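PDB 2PHC: carboxyltransferase domain-containing protein from Pyrococcus horikoshii, which is of uncertain function but probably binds ATP and acts as a hydrolase through its carboxyltransferase-type domain. Local coordinates for residues P39-E44 and E67-R72; I13-E18 and N24-S29; V43-V46 and S51-V54. All blocks are in the same frame, centred on the assembly; numbering follows the deposited sequence.

Contact 1 (P39-E44 and E67-R72)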
loop_
_atom_site.group_PDB
_atom_site.type_symbol
_atom_site.label_atom_id
_atom_site.label_comp_id
_atom_site.label_asym_id
_atom_site.label_seq_id
_atom_site.Cartn_x
_atom_site.Cartn_y
_atom_site.Cartn_z
ATOM N N PRO A 39 4.514 -23.243 -16.328
ATOM C CA PRO A 39 5.555 -23.648 -17.237
ATOM C C PRO A 39 6.008 -25.094 -17.014
ATOM O O PRO A 39 6.049 -25.599 -15.917
ATOM C CB PRO A 39 6.645 -22.623 -16.996
ATOM C CG PRO A 39 6.380 -22.084 -15.717
ATOM C CD PRO A 39 4.977 -22.217 -15.404
ATOM N N GLU A 40 6.326 -25.735 -18.113
ATOM C CA GLU A 40 6.557 -27.174 -18.220
ATOM C C GLU A 40 7.779 -27.578 -17.437
ATOM O O GLU A 40 7.885 -28.717 -17.024
ATOM C CB GLU A 40 6.660 -27.640 -19.723
ATOM C CG GLU A 40 5.335 -28.287 -20.222
ATOM C CD GLU A 40 5.344 -28.884 -21.678
ATOM O OE1 GLU A 40 4.241 -29.374 -22.114
ATOM O OE2 GLU A 40 6.430 -28.851 -22.363
ATOM N N TRP A 41 8.654 -26.614 -17.203
ATOM C CA TRP A 41 9.872 -26.821 -16.441
ATOM C C TRP A 41 9.749 -26.675 -14.920
ATOM O O TRP A 41 10.770 -26.831 -14.228
ATOM C CB TRP A 41 10.994 -25.940 -16.940
ATOM C CG TRP A 41 10.664 -24.486 -17.088
ATOM C CD1 TRP A 41 10.388 -23.819 -18.256
ATOM C CD2 TRP A 41 10.611 -23.472 -16.028
ATOM N NE1 TRP A 41 10.152 -22.464 -17.998
ATOM C CE2 TRP A 41 10.277 -22.228 -16.650
ATOM C CE3 TRP A 41 10.781 -23.504 -14.620
ATOM C CZ2 TRP A 41 10.129 -21.029 -15.916
ATOM C CZ3 TRP A 41 10.604 -22.290 -13.890
ATOM C CH2 TRP A 41 10.280 -21.088 -14.551
ATOM N N LEU A 42 8.531 -26.408 -14.425
ATOM C CA LEU A 42 8.280 -26.039 -12.974
ATOM C C LEU A 42 8.352 -27.245 -12.085
ATOM O O LEU A 42 7.592 -28.222 -12.279
ATOM C CB LEU A 42 6.887 -25.354 -12.692
ATOM C CG LEU A 42 6.742 -24.830 -11.222
ATOM C CD1 LEU A 42 7.896 -23.854 -10.900
ATOM C CD2 LEU A 42 5.386 -24.149 -10.982
ATOM N N VAL A 43 9.188 -27.177 -11.076
ATOM C CA VAL A 43 9.078 -28.239 -10.088
ATOM C C VAL A 43 8.289 -27.838 -8.761
ATOM O O VAL A 43 7.247 -28.406 -8.448
ATOM C CB VAL A 43 10.434 -28.922 -9.943
ATOM C CG1 VAL A 43 10.529 -29.804 -8.663
ATOM C CG2 VAL A 43 10.759 -29.702 -11.271
ATOM N N GLU A 44 8.763 -26.790 -8.083
ATOM C CA GLU A 44 8.239 -26.423 -6.825
ATOM C C GLU A 44 8.297 -24.878 -6.703
ATOM O O GLU A 44 9.123 -24.221 -7.337
ATOM C CB GLU A 44 9.079 -27.087 -5.718
ATOM C CG GLU A 44 8.553 -26.845 -4.272
ATOM C CD GLU A 44 8.905 -27.952 -3.239
ATOM O OE1 GLU A 44 8.017 -28.190 -2.346
ATOM O OE2 GLU A 44 10.038 -28.542 -3.280
ATOM N N GLU A 67 16.042 -18.169 -15.547
ATOM C CA GLU A 67 16.324 -16.910 -14.998
ATOM C C GLU A 67 15.548 -15.785 -15.724
ATOM O O GLU A 67 14.933 -14.917 -15.046
ATOM C CB GLU A 67 17.808 -16.644 -15.039
ATOM C CG GLU A 67 18.136 -15.289 -14.539
ATOM C CD GLU A 67 19.597 -15.063 -14.604
ATOM O OE1 GLU A 67 20.235 -15.598 -15.576
ATOM O OE2 GLU A 67 20.101 -14.340 -13.697
ATOM N N SER A 68 15.581 -15.831 -17.082
ATOM C CA SER A 68 15.000 -14.795 -17.938
ATOM C C SER A 68 13.544 -14.749 -17.711
ATOM O O SER A 68 13.014 -13.665 -17.548
ATOM C CB SER A 68 15.290 -15.004 -19.465
ATOM O OG SER A 68 16.701 -14.862 -19.731
ATOM N N TYR A 69 12.896 -15.908 -17.720
ATOM C CA TYR A 69 11.472 -15.987 -17.556
ATOM C C TYR A 69 10.953 -15.355 -16.219
ATOM O O TYR A 69 9.800 -14.858 -16.157
ATOM C CB TYR A 69 11.146 -17.481 -17.534
ATOM C CG TYR A 69 9.681 -17.835 -17.317
ATOM C CD1 TYR A 69 8.906 -18.295 -18.384
ATOM C CD2 TYR A 69 9.074 -17.748 -16.028
ATOM C CE1 TYR A 69 7.589 -18.663 -18.206
ATOM C CE2 TYR A 69 7.725 -18.122 -15.829
ATOM C CZ TYR A 69 6.994 -18.536 -16.950
ATOM O OH TYR A 69 5.673 -18.929 -16.851
ATOM N N LEU A 70 11.777 -15.407 -15.166
ATOM C CA LEU A 70 11.301 -15.086 -13.832
ATOM C C LEU A 70 11.456 -13.601 -13.787
ATOM O O LEU A 70 10.675 -12.926 -13.146
ATOM C CB LEU A 70 12.114 -15.763 -12.723
ATOM C CG LEU A 70 11.942 -17.257 -12.448
ATOM C CD1 LEU A 70 12.985 -17.706 -11.311
ATOM C CD2 LEU A 70 10.534 -17.514 -12.028
ATOM N N LYS A 71 12.447 -13.107 -14.539
ATOM C CA LYS A 71 12.660 -11.690 -14.632
ATOM C C LYS A 71 11.440 -11.061 -15.338
ATOM O O LYS A 71 11.058 -9.953 -15.012
ATOM C CB LYS A 71 13.972 -11.399 -15.369
ATOM C CG LYS A 71 15.150 -11.136 -14.490
ATOM C CD LYS A 71 16.439 -11.400 -15.256
ATOM C CE LYS A 71 17.644 -11.473 -14.248
ATOM N NZ LYS A 71 19.028 -11.372 -14.839
ATOM N N ARG A 72 10.812 -11.821 -16.247
ATOM C CA ARG A 72 9.774 -11.316 -17.171
ATOM C C ARG A 72 8.409 -11.383 -16.512
ATOM O O ARG A 72 7.637 -10.451 -16.551
ATOM C CB ARG A 72 9.809 -12.108 -18.477
ATOM C CG ARG A 72 11.308 -12.015 -19.072
ATOM C CD ARG A 72 11.539 -12.712 -20.329
ATOM N NE ARG A 72 10.917 -14.037 -20.399
ATOM C CZ ARG A 72 11.260 -14.972 -21.293
ATOM N NH1 ARG A 72 12.213 -14.704 -22.200
ATOM N NH2 ARG A 72 10.629 -16.143 -21.289
#
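Trp41 holds CG between its backbone N and carbonyl carbon (chi1 50°), and Tyr69 holds CG anti to its own backbone N (chi1 178°); the two rings are thereby brought together between the turn 39-42 and helix 63-82. They form a T-shaped (edge-to-face) pair, with the Trp41 six-membered ring at 87° to the Tyr69 ring and the centroids 4.9 Å apart. The benzo edge of the indole does the touching. Trp41 CZ2 stands over one face of the phenol, off-centre toward its rim, 3.4 Å from Tyr69 CD2. The neighbouring corner of the same edge, Trp41 CH2, reaches Leu70 CD2 at 4.4 Å, a looser apolar contact near the indole plane. Pro39 works on both aromatics. Its CB lies over one face of the Trp41 ring, while its CG meets the phenol obliquely, 3.8 Å from Tyr69 CZ. Pro39 CG also lies 3.4 Å from Tyr69 OH, a hydroxyl buried here with no polar partner in the model. No hydrogen bond crosses the interface, which is held by aromatic and apolar contacts alone. A type I beta turn from Pro39 to Leu42, closed by Leu42 N to Pro39 O at 3.0 Å, places the proline and the tryptophan against helix 63-82. The turn leads into strand 42-48, and Trp41 also packs on Tyr56 of strand 51-56. On the helix 63-82 side, Tyr69 rests on Glu37 of helix 21-37, while Leu70 touches Ile34 of that helix and Phe11 of strand 10-14.

Contact 2 (I13-E18 and N24-S29); sequences ISFGDE and NDRVHS
Phe15 lays its ring against two consecutive residues of helix 21-37, Arg26 and Val27, just after strand 10-14 ends. On the Val27 side, CG2 sits 3.8 Å from Phe15 CE2 and equally near CD2, while the backbone N of Val27 lies over one face of the ring. Arg26 meets the other side of the ring, at CD1 and CE1, with its aliphatic part. Its CB approaches obliquely, 3.8 Å from Phe15 CE1, and its CD comes within 4.0 Å of Phe15 CD1. No hydrogen bond crosses the interface; the side-chain contacts are nonpolar.

Further out, torsions and polar partners set these groups. The Phe15 ring points to the helix with CG anti to the carbonyl carbon (chi1 -68°). Arg26 starts toward the ring, but its chain, extended from CG to NE, carries the guanidinium away to Glu22, one turn earlier, where NH2 makes a salt bridge; the charged end is thus directed away from the ring, probably leaving the aliphatic part to pack on it. The helical backbone beneath is regular, with His28 N bonded to Asn24 O at 3.1 Å. Asp25 O takes two donors of Ser29, the backbone N and OG, from opposite faces of its carbonyl plane, and the OG comes in 37° out of that plane. After Phe15 the chain turns through a cis peptide to Gly16.

Phe15 thus packs back on the next element in the chain, across the strand-to-helix connection. It also touches Ile23 and Leu30 of helix 21-37 and shares a backbone bond with Ser50, which ties the chain after strand 10-14 to the hairpin turn as well. Arg26 also touches Ile81 of helix 63-82, and Ser29 touches Glu77 and Arg80 of that helix.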
loop_
_atom_site.group_PDB
_atom_site.type_symbol
_atom_site.label_atom_id
_atom_site.label_comp_id
_atom_site.label_asym_id
_atom_site.label_seq_id
_atom_site.Cartn_x
_atom_site.Cartn_y
_atom_site.Cartn_z
ATOM N N ILE A 13 13.407 -15.383 -5.842
ATOM C CA ILE A 13 12.837 -14.112 -5.827
ATOM C C ILE A 13 12.570 -13.682 -4.445
ATOM O O ILE A 13 11.922 -14.236 -3.671
ATOM C CB ILE A 13 11.596 -14.022 -6.690
ATOM C CG1 ILE A 13 11.780 -14.811 -7.961
ATOM C CG2 ILE A 13 11.284 -12.612 -7.028
ATOM C CD1 ILE A 13 10.609 -15.542 -8.370
ATOM N N SER A 14 13.043 -12.551 -4.239
ATOM C CA SER A 14 13.572 -11.937 -3.012
ATOM C C SER A 14 13.127 -10.472 -2.883
ATOM O O SER A 14 12.993 -9.800 -3.880
ATOM C CB SER A 14 15.121 -12.035 -2.978
ATOM O OG SER A 14 15.554 -11.414 -1.803
ATOM N N PHE A 15 12.237 -9.733 -1.948
ATOM C CA PHE A 15 11.544 -8.435 -2.145
ATOM C C PHE A 15 12.035 -7.136 -1.406
ATOM O O PHE A 15 11.551 -5.995 -1.791
ATOM C CB PHE A 15 10.013 -8.592 -1.985
ATOM C CG PHE A 15 9.358 -9.400 -3.065
ATOM C CD1 PHE A 15 8.717 -8.776 -4.120
ATOM C CD2 PHE A 15 9.421 -10.781 -3.044
ATOM C CE1 PHE A 15 8.104 -9.508 -5.121
ATOM C CE2 PHE A 15 8.841 -11.547 -4.029
ATOM C CZ PHE A 15 8.152 -10.886 -5.110
ATOM N N GLY A 16 12.918 -7.209 -0.376
ATOM C CA GLY A 16 13.387 -8.382 0.370
ATOM C C GLY A 16 13.632 -7.962 1.838
ATOM O O GLY A 16 13.614 -6.752 2.157
ATOM N N ASP A 17 13.792 -8.833 2.805
ATOM C CA ASP A 17 14.002 -8.343 4.196
ATOM C C ASP A 17 13.325 -7.571 5.373
ATOM O O ASP A 17 13.879 -7.450 6.447
ATOM C CB ASP A 17 15.482 -8.196 4.478
ATOM C CG ASP A 17 15.987 -9.232 5.380
ATOM O OD1 ASP A 17 15.486 -10.340 5.318
ATOM O OD2 ASP A 17 16.875 -8.934 6.157
ATOM N N GLU A 18 12.060 -7.286 5.183
ATOM C CA GLU A 18 10.821 -6.502 5.316
ATOM C C GLU A 18 9.688 -7.458 5.628
ATOM O O GLU A 18 9.145 -8.086 4.721
ATOM C CB GLU A 18 10.362 -5.343 4.489
ATOM C CG GLU A 18 11.141 -4.124 4.205
ATOM N N ASN A 24 4.107 -9.851 1.677
ATOM C CA ASN A 24 3.462 -11.117 1.750
ATOM C C ASN A 24 2.585 -11.312 0.526
ATOM O O ASN A 24 2.636 -12.376 -0.075
ATOM C CB ASN A 24 2.707 -11.330 3.119
ATOM C CG ASN A 24 2.255 -12.779 3.282
ATOM O OD1 ASN A 24 1.211 -13.171 2.705
ATOM N ND2 ASN A 24 3.092 -13.611 3.952
ATOM N N ASP A 25 1.832 -10.290 0.113
ATOM C CA ASP A 25 0.930 -10.437 -1.024
ATOM C C ASP A 25 1.593 -10.388 -2.419
ATOM O O ASP A 25 1.099 -11.058 -3.376
ATOM C CB ASP A 25 -0.191 -9.458 -0.989
ATOM C CG ASP A 25 -1.300 -9.862 -1.922
ATOM O OD1 ASP A 25 -1.951 -10.902 -1.637
ATOM O OD2 ASP A 25 -1.532 -9.147 -2.944
ATOM N N ARG A 26 2.664 -9.618 -2.536
ATOM C CA ARG A 26 3.537 -9.708 -3.717
ATOM C C ARG A 26 4.045 -11.153 -3.964
ATOM O O ARG A 26 3.920 -11.661 -5.072
ATOM C CB ARG A 26 4.693 -8.743 -3.644
ATOM C CG ARG A 26 4.261 -7.244 -3.651
ATOM C CD ARG A 26 5.537 -6.366 -4.011
ATOM N NE ARG A 26 5.234 -4.911 -3.919
ATOM C CZ ARG A 26 5.008 -4.103 -4.968
ATOM N NH1 ARG A 26 5.068 -4.599 -6.218
ATOM N NH2 ARG A 26 4.731 -2.796 -4.782
ATOM N N VAL A 27 4.623 -11.778 -2.926
ATOM C CA VAL A 27 5.080 -13.153 -2.922
ATOM C C VAL A 27 3.974 -14.015 -3.411
ATOM O O VAL A 27 4.118 -14.677 -4.440
ATOM C CB VAL A 27 5.590 -13.614 -1.521
ATOM C CG1 VAL A 27 5.883 -15.084 -1.479
ATOM C CG2 VAL A 27 6.822 -12.835 -1.116
ATOM N N HIS A 28 2.849 -13.964 -2.721
ATOM C CA HIS A 28 1.703 -14.792 -3.050
ATOM C C HIS A 28 1.160 -14.519 -4.505
ATOM O O HIS A 28 0.884 -15.434 -5.226
ATOM C CB HIS A 28 0.610 -14.587 -2.018
ATOM C CG HIS A 28 -0.621 -15.377 -2.287
ATOM N ND1 HIS A 28 -1.875 -14.784 -2.388
ATOM C CD2 HIS A 28 -0.817 -16.711 -2.402
ATOM C CE1 HIS A 28 -2.775 -15.727 -2.614
ATOM N NE2 HIS A 28 -2.154 -16.899 -2.653
ATOM N N SER A 29 1.031 -13.272 -4.898
ATOM C CA SER A 29 0.557 -12.879 -6.227
ATOM C C SER A 29 1.506 -13.342 -7.322
ATOM O O SER A 29 1.062 -13.729 -8.348
ATOM C CB SER A 29 0.495 -11.348 -6.295
ATOM O OG SER A 29 -0.427 -10.885 -5.401
#

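Contact 3 (V43-V46 and S51-V54)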
loop_
_atom_site.group_PDB
_atom_site.type_symbol
_atom_site.label_atom_id
_atom_site.label_comp_id
_atom_site.label_asym_id
_atom_site.label_seq_id
_atom_site.Cartn_x
_atom_site.Cartn_y
_atom_site.Cartn_z
ATOM N N VAL A 43 9.188 -27.177 -11.076
ATOM C CA VAL A 43 9.078 -28.239 -10.088
ATOM C C VAL A 43 8.289 -27.838 -8.761
ATOM O O VAL A 43 7.247 -28.406 -8.448
ATOM C CB VAL A 43 10.434 -28.922 -9.943
ATOM C CG1 VAL A 43 10.529 -29.804 -8.663
ATOM C CG2 VAL A 43 10.759 -29.702 -11.271
ATOM N N GLU A 44 8.763 -26.790 -8.083
ATOM C CA GLU A 44 8.239 -26.423 -6.825
ATOM C C GLU A 44 8.297 -24.878 -6.703
ATOM O O GLU A 44 9.123 -24.221 -7.337
ATOM C CB GLU A 44 9.079 -27.087 -5.718
ATOM C CG GLU A 44 8.553 -26.845 -4.272
ATOM C CD GLU A 44 8.905 -27.952 -3.239
ATOM O OE1 GLU A 44 8.017 -28.190 -2.346
ATOM O OE2 GLU A 44 10.038 -28.542 -3.280
ATOM N N LEU A 45 7.392 -24.349 -5.887
ATOM C CA LEU A 45 7.376 -22.932 -5.503
ATOM C C LEU A 45 7.215 -22.918 -3.963
ATOM O O LEU A 45 6.321 -23.517 -3.445
ATOM C CB LEU A 45 6.137 -22.216 -6.159
ATOM C CG LEU A 45 6.151 -21.868 -7.649
ATOM C CD1 LEU A 45 4.867 -21.196 -7.970
ATOM C CD2 LEU A 45 7.341 -20.972 -8.033
ATOM N N VAL A 46 8.080 -22.214 -3.268
ATOM C CA VAL A 46 8.057 -22.201 -1.801
ATOM C C VAL A 46 8.050 -20.740 -1.473
ATOM O O VAL A 46 9.072 -20.086 -1.591
ATOM C CB VAL A 46 9.355 -22.926 -1.173
ATOM C CG1 VAL A 46 9.181 -23.175 0.327
ATOM C CG2 VAL A 46 9.724 -24.287 -1.935
ATOM N N SER A 51 10.249 -13.658 0.202
ATOM C CA SER A 51 10.866 -14.242 -0.992
ATOM C C SER A 51 10.091 -15.422 -1.582
ATOM O O SER A 51 9.278 -16.032 -0.895
ATOM C CB SER A 51 12.255 -14.703 -0.658
ATOM O OG SER A 51 12.203 -15.477 0.532
ATOM N N LEU A 52 10.371 -15.799 -2.809
ATOM C CA LEU A 52 9.839 -17.003 -3.364
ATOM C C LEU A 52 10.869 -17.856 -3.984
ATOM O O LEU A 52 11.550 -17.453 -4.848
ATOM C CB LEU A 52 8.765 -16.691 -4.370
ATOM C CG LEU A 52 8.160 -17.771 -5.213
ATOM C CD1 LEU A 52 7.241 -18.552 -4.418
ATOM C CD2 LEU A 52 7.456 -17.092 -6.268
ATOM N N LEU A 53 10.944 -19.079 -3.531
ATOM C CA LEU A 53 11.847 -20.043 -4.065
ATOM C C LEU A 53 11.257 -20.782 -5.227
ATOM O O LEU A 53 10.163 -21.220 -5.180
ATOM C CB LEU A 53 12.366 -20.962 -2.988
ATOM C CG LEU A 53 13.483 -21.913 -3.381
ATOM C CD1 LEU A 53 14.722 -21.234 -3.669
ATOM C CD2 LEU A 53 13.651 -22.961 -2.393
ATOM N N VAL A 54 11.999 -20.831 -6.300
ATOM C CA VAL A 54 11.575 -21.428 -7.503
ATOM C C VAL A 54 12.581 -22.491 -7.938
ATOM O O VAL A 54 13.772 -22.266 -8.062
ATOM C CB VAL A 54 11.384 -20.401 -8.677
ATOM C CG1 VAL A 54 10.611 -21.070 -9.842
ATOM C CG2 VAL A 54 10.586 -19.227 -8.172
#
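Val46 and Leu53 join their backbones through two hydrogen bonds, Val46 N to Leu53 O at 3.0 Å and Leu53 N to Val46 O at 2.9 Å. The second is the straighter, with an N-H...O angle of 169° against 158°, although its donor is tilted further from the carbonyl plane. Together they make an antiparallel hydrogen-bonded pair in the hairpin of strands 42-48 and 51-56. The next pair, Leu45 with Val54, is non-hydrogen-bonded; Leu45 CA lies 3.3 Å from Leu53 O in a CA-H...O contact, so this carbonyl receives both a classical bond and a weaker one.

Side chains then pack pairwise on the two faces. Leu45 and Val54 lie alongside, pointing the same way: with Leu45 CG anti to the carbonyl carbon (chi1 -75°), its CD2 reaches both methyls of Val54, 3.7 Å from CG2 and as near to CG1. Leu52 adds to the packing at Leu45, its CD1 lying 4.2 Å from Leu45 CB. Val46 and Leu53 pair likewise on the other face, with Val46 CB 4.0 Å from Leu53 CB. Ahead of these pairs, Val43 and Glu44 both face Ile55 in a classic beta bulge.

Strand 42-48 is an outermost strand of the four-stranded antiparallel sheet, whereas 51-56 is internal and bonds strand 10-14 on its far side, Val54 with Phe11 and Leu52 with Ile13. The Leu45 face is turned to helix 21-37: Leu45 packs on Ala31, Ile34 and Glu35, and Leu52 on Ala31.

All three contacts belong to one unit, a four-stranded antiparallel sheet packed with helices 21-37 and 63-82. Along the chain contact 2 closes first; the segments of contacts 1 and 3 then overlap at Val43 and Glu44, near the start of strand 42-48. The centres of contact 1 and contact 3 lie about 10 Å apart. Contact 2 is centred about 12 Å from contact 3 and about 17 Å from contact 1. Strand 10-14, helix 21-37 and strand 42-48 make a beta-alpha-beta crossover, with strand 51-56 inserted between the parallel pair. Val54 packs on Trp41, Leu42, Leu70 and Ile13, so apolar side chains of the sheet and of helix 63-82 meet there.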